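Long-range contact in putative nucleotide-diphospho-sugar transferase (PDB 3CGX), which probably transfers a sugar from a nucleotide-diphosphate donor, as GT-A glycosyltransferases do, though its substrates are not established: residues Y143-F148 / L184-W189. Residues are numbered along the deposited sequence; the frame is centred on the assembly and turned at random. Where two conformers were deposited one is given.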
# COMPACT_ATOMS: atom_id res chain seq x y z
N TYR A 143 -2.98 -3.81 8.57
CA TYR A 143 -3.88 -3.04 7.68
C TYR A 143 -3.15 -2.56 6.44
O TYR A 143 -1.97 -2.27 6.49
CB TYR A 143 -4.53 -1.88 8.44
CG TYR A 143 -3.64 -0.90 9.17
CD1 TYR A 143 -3.10 0.20 8.51
CD2 TYR A 143 -3.35 -1.07 10.53
CE1 TYR A 143 -2.31 1.11 9.20
CE2 TYR A 143 -2.55 -0.14 11.23
CZ TYR A 143 -2.05 0.95 10.56
OH TYR A 143 -1.28 1.90 11.21
N TYR A 144 -3.87 -2.53 5.32
CA TYR A 144 -3.31 -2.16 4.05
C TYR A 144 -3.62 -0.70 3.70
O TYR A 144 -3.04 -0.13 2.76
CB TYR A 144 -3.85 -3.07 2.94
CG TYR A 144 -5.36 -2.97 2.71
CD1 TYR A 144 -5.92 -1.93 1.91
CD2 TYR A 144 -6.22 -3.89 3.24
CE1 TYR A 144 -7.28 -1.83 1.68
CE2 TYR A 144 -7.61 -3.79 3.03
CZ TYR A 144 -8.13 -2.78 2.23
OH TYR A 144 -9.50 -2.75 2.08
N LEU A 145 -4.56 -0.12 4.43
CA LEU A 145 -4.92 1.29 4.27
C LEU A 145 -5.36 1.91 5.60
O LEU A 145 -6.03 1.27 6.42
CB LEU A 145 -6.01 1.47 3.20
CG LEU A 145 -6.55 2.88 2.85
CD1 LEU A 145 -7.04 2.94 1.36
CD2 LEU A 145 -7.66 3.39 3.85
N ILE A 146 -4.95 3.15 5.82
CA ILE A 146 -5.45 3.95 6.95
C ILE A 146 -5.70 5.39 6.45
O ILE A 146 -4.92 5.91 5.66
CB ILE A 146 -4.48 3.92 8.17
CG1 ILE A 146 -5.17 4.58 9.37
CG2 ILE A 146 -3.05 4.48 7.82
CD1 ILE A 146 -4.51 4.21 10.70
N GLY A 147 -6.78 6.00 6.87
CA GLY A 147 -7.11 7.37 6.50
C GLY A 147 -7.77 8.16 7.59
O GLY A 147 -8.41 7.61 8.47
N PHE A 148 -7.62 9.47 7.49
CA PHE A 148 -8.23 10.42 8.40
C PHE A 148 -8.67 11.68 7.72
O PHE A 148 -8.17 12.05 6.66
CB PHE A 148 -7.22 10.89 9.47
CG PHE A 148 -6.82 9.85 10.47
CD1 PHE A 148 -7.57 9.66 11.62
CD2 PHE A 148 -5.69 9.08 10.27
CE1 PHE A 148 -7.17 8.70 12.55
CE2 PHE A 148 -5.31 8.10 11.19
CZ PHE A 148 -6.04 7.91 12.32
N LEU A 184 -14.69 4.00 9.43
CA LEU A 184 -15.13 3.22 8.28
C LEU A 184 -14.19 2.05 8.05
O LEU A 184 -12.97 2.20 7.87
CB LEU A 184 -15.19 4.07 7.03
CG LEU A 184 -15.58 3.37 5.74
CD1 LEU A 184 -17.05 3.05 5.63
CD2 LEU A 184 -15.09 4.29 4.61
N GLN A 185 -14.77 0.87 8.02
CA GLN A 185 -13.99 -0.33 7.77
C GLN A 185 -14.15 -0.74 6.33
O GLN A 185 -15.24 -0.95 5.85
CB GLN A 185 -14.42 -1.43 8.73
CG GLN A 185 -13.66 -2.67 8.56
CD GLN A 185 -14.03 -3.72 9.60
OE1 GLN A 185 -14.22 -3.41 10.78
NE2 GLN A 185 -14.10 -4.97 9.17
N LEU A 186 -13.03 -0.84 5.62
CA LEU A 186 -13.02 -1.23 4.21
C LEU A 186 -12.93 -2.73 4.17
O LEU A 186 -12.68 -3.35 5.21
CB LEU A 186 -11.83 -0.65 3.46
CG LEU A 186 -11.78 0.88 3.36
CD1 LEU A 186 -10.41 1.29 2.92
CD2 LEU A 186 -12.86 1.37 2.41
N PRO A 187 -13.13 -3.35 2.99
CA PRO A 187 -13.09 -4.80 2.90
C PRO A 187 -11.75 -5.41 3.29
O PRO A 187 -10.70 -4.81 3.09
CB PRO A 187 -13.35 -5.05 1.40
CG PRO A 187 -14.09 -3.86 0.94
CD PRO A 187 -13.45 -2.75 1.67
N ASP A 188 -11.78 -6.62 3.81
CA ASP A 188 -10.52 -7.33 4.04
C ASP A 188 -9.83 -7.62 2.68
O ASP A 188 -10.48 -7.87 1.64
CB ASP A 188 -10.72 -8.67 4.71
CG ASP A 188 -11.46 -8.60 6.04
OD1 ASP A 188 -11.74 -7.51 6.58
OD2 ASP A 188 -11.81 -9.67 6.52
N TRP A 189 -8.50 -7.55 2.68
CA TRP A 189 -7.72 -7.82 1.48
C TRP A 189 -6.41 -8.50 1.83
O TRP A 189 -5.91 -8.35 2.95
CB TRP A 189 -7.43 -6.52 0.71
CG TRP A 189 -7.47 -6.71 -0.80
CD1 TRP A 189 -6.41 -6.99 -1.64
CD2 TRP A 189 -8.63 -6.64 -1.65
NE1 TRP A 189 -6.86 -7.11 -2.93
CE2 TRP A 189 -8.21 -6.86 -2.97
CE3 TRP A 189 -9.99 -6.40 -1.42
CZ2 TRP A 189 -9.10 -6.89 -4.05
CZ3 TRP A 189 -10.85 -6.37 -2.50
CH2 TRP A 189 -10.41 -6.64 -3.78
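In the mixed, Rossmann-like sheet of this GT-A fold, the corner in strand 143-149, which runs antiparallel to its neighbours, meets the loop that leaves the outermost strand 183-185, and Y144 and L145 pack there against L186, P187 and W189. Strand 133-137 lies between the two strands in the sheet, so this contact spans a neighbour and is made by side-chain packing and one side-chain-to-backbone hydrogen bond rather than by strand pairing. Y144 sits where the chain turns a corner. With CG between the backbone N and the carbonyl carbon (chi1 64°), its ring reaches out to the loop, and OH donates a hydrogen bond of 2.6 Å to P187 O. The acceptor lies at the edge of the phenol ring, in its plane, while the hydroxyl lies in the carbonyl plane of P187, with a C=O...donor angle of 148°. Y116 OH is a second hydrogen-bond partner of the hydroxyl of this buried tyrosine, which thus ties the P187 carbonyl to the segment leading into helix 118-127. Beside the bond, L186 CB comes to 3.4 Å from Y144 OH, and W189 CB packs obliquely against the ring, 3.6 Å from Y144 CE2. The indole of W189 then turns away from 143-148: it meets the Y116 ring edge-to-face, and its NE1 is hydrogen-bonded to D115 OD1. P187 contributes less by its ring, whose CD is 4.0 Å from Y144 OH, and its side chain also touches L120. At the next residue, L145, the contact is purely apolar, between the side chains of two buried leucines. L186 also touches A124 of helix 118-127, and in one of its two deposited conformers L186 CD1 lies 3.6 Å from L145 CD2.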